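Local coordinates for protein enoyl-CoA hydratase/carnithine racemase (Magnetospirillum magneticum, PDB 4NEK) that probably acts as a delta(3)-delta(2)-enoyl-CoA isomerase of the enoyl-CoA hydratase/isomerase family, moving double bonds in acyl-CoA substrates, at residues C[66-69]-C[70-74]. Residues are numbered along the deposited sequence; the frame is centred on the assembly and turned at random.
Sequences LPDF and LTWEA
Asp68 O takes two hydrogen bonds from a single residue, Thr71. Thr71 OG1 lies 2.8 Å from Asp68 O, tilted only moderately from the carbonyl plane, whereas Thr71 N donates to the same oxygen at 3.1 Å. The hydroxyl can fold back in this way because chi1 of Thr71 (83°) sets OG1 between its own backbone N and carbonyl carbon; CG2 is thereby directed to Pro67 O. One residue earlier, Leu70 N is bonded to Leu66 O, an i to i+4 link, with a weak second bond to Pro67 O. One residue later, Trp72 N meets Phe69 O at 3.1 Å, closing a type I turn from Phe69 to Trp72.

The indole of Trp72 then folds back against the single helical turn of 66-69. Its NE1 donates, nearly within the ring plane, to Asp68 OD2 at 3.2 Å; the carboxylate stands almost perpendicular to the indole (81°) and is met by the N-H from above its own plane. Phe69 presents an edge to one indole face in a T-shaped pair, planes at 69°; the Phe69 and Trp72 six-membered ring centroids are 4.8 Å apart. Phe69 CD1 sits over the middle of the indole, while Phe69 CA makes a CH-pi contact 3.9 Å from the five-membered ring centroid. Replacing Trp72 by an alanine is likely to leave Asp68 OD2 without this donor and the Phe69 edge without its aromatic face.

Phe226 and Leu230 of a second subunit pack on Phe69 and Trp72, respectively, bringing this aromatic pair into the subunit interface. The succession of i to i+4 and i to i+3 bonds, ending in a type I turn, is characteristic of a short helix unwinding into a loop, here within a crotonase-like fold.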
loop_
_atom_site.group_PDB
_atom_site.type_symbol
_atom_site.label_atom_id
_atom_site.label_comp_id
_atom_site.label_asym_id
_atom_site.label_seq_id
_atom_site.Cartn_x
_atom_site.Cartn_y
_atom_site.Cartn_z
ATOM N N LEU C 66 10.097 -34.855 2.124
ATOM C CA LEU C 66 8.810 -35.453 2.477
ATOM C C LEU C 66 8.873 -36.962 2.839
ATOM O O LEU C 66 8.343 -37.373 3.880
ATOM C CB LEU C 66 7.797 -35.166 1.365
ATOM C CG LEU C 66 6.448 -35.835 1.559
ATOM C CD1 LEU C 66 5.752 -35.260 2.790
ATOM C CD2 LEU C 66 5.602 -35.708 0.298
ATOM N N PRO C 67 9.559 -37.780 2.015
ATOM C CA PRO C 67 9.765 -39.178 2.389
ATOM C C PRO C 67 10.377 -39.314 3.763
ATOM O O PRO C 67 9.890 -40.071 4.592
ATOM C CB PRO C 67 10.757 -39.668 1.351
ATOM C CG PRO C 67 10.493 -38.826 0.151
ATOM C CD PRO C 67 10.023 -37.492 0.646
ATOM N N ASP C 68 11.414 -38.542 4.034
ATOM C CA ASP C 68 12.047 -38.591 5.339
ATOM C C ASP C 68 11.077 -38.223 6.467
ATOM O O ASP C 68 11.081 -38.799 7.557
ATOM C CB ASP C 68 13.228 -37.642 5.373
ATOM C CG ASP C 68 13.905 -37.631 6.710
ATOM O OD1 ASP C 68 14.746 -38.496 6.936
ATOM O OD2 ASP C 68 13.616 -36.732 7.549
ATOM N N PHE C 69 10.305 -37.193 6.212
ATOM C CA PHE C 69 9.405 -36.638 7.202
ATOM C C PHE C 69 8.326 -37.615 7.649
ATOM O O PHE C 69 7.933 -37.654 8.814
ATOM C CB PHE C 69 8.733 -35.411 6.593
ATOM C CG PHE C 69 7.605 -34.933 7.408
ATOM C CD1 PHE C 69 7.864 -34.371 8.640
ATOM C CD2 PHE C 69 6.285 -35.163 7.015
ATOM C CE1 PHE C 69 6.836 -33.989 9.457
ATOM C CE2 PHE C 69 5.244 -34.765 7.820
ATOM C CZ PHE C 69 5.522 -34.176 9.050
ATOM N N LEU C 70 7.862 -38.424 6.706
ATOM C CA LEU C 70 6.827 -39.426 6.980
ATOM C C LEU C 70 7.307 -40.526 7.891
ATOM O O LEU C 70 6.505 -41.360 8.318
ATOM C CB LEU C 70 6.311 -40.052 5.667
ATOM C CG LEU C 70 5.676 -39.049 4.706
ATOM C CD1 LEU C 70 5.326 -39.666 3.353
ATOM C CD2 LEU C 70 4.452 -38.393 5.358
ATOM N N THR C 71 8.608 -40.571 8.149
ATOM C CA THR C 71 9.188 -41.565 9.069
ATOM C C THR C 71 9.505 -41.036 10.451
ATOM O O THR C 71 10.072 -41.737 11.269
ATOM C CB THR C 71 10.461 -42.172 8.458
ATOM O OG1 THR C 71 11.593 -41.329 8.700
ATOM C CG2 THR C 71 10.262 -42.449 6.969
ATOM N N TRP C 72 9.153 -39.794 10.733
ATOM C CA TRP C 72 9.378 -39.277 12.064
ATOM C C TRP C 72 8.483 -39.904 13.087
ATOM O O TRP C 72 7.276 -39.990 12.881
ATOM C CB TRP C 72 9.093 -37.791 12.100
ATOM C CG TRP C 72 10.064 -36.934 11.360
ATOM C CD1 TRP C 72 11.063 -37.327 10.527
ATOM C CD2 TRP C 72 10.065 -35.509 11.383
ATOM N NE1 TRP C 72 11.703 -36.211 10.025
ATOM C CE2 TRP C 72 11.094 -35.076 10.542
ATOM C CE3 TRP C 72 9.261 -34.555 12.038
ATOM C CZ2 TRP C 72 11.357 -33.691 10.352
ATOM C CZ3 TRP C 72 9.519 -33.210 11.860
ATOM C CH2 TRP C 72 10.562 -32.787 11.036
ATOM N N GLU C 73 9.062 -40.279 14.213
ATOM C CA GLU C 73 8.269 -40.781 15.321
ATOM C C GLU C 73 7.651 -39.621 16.090
ATOM O O GLU C 73 6.535 -39.718 16.557
ATOM C CB GLU C 73 9.077 -41.745 16.212
ATOM C CG GLU C 73 10.232 -41.166 17.075
ATOM C CD GLU C 73 11.620 -41.521 16.497
ATOM O OE1 GLU C 73 11.858 -41.252 15.280
ATOM O OE2 GLU C 73 12.469 -42.076 17.255
ATOM N N ALA C 74 8.352 -38.503 16.161
ATOM C CA ALA C 74 7.895 -37.332 16.920
ATOM C C ALA C 74 8.583 -36.053 16.451
ATOM O O ALA C 74 9.686 -36.092 15.898
ATOM C CB ALA C 74 8.190 -37.527 18.400
#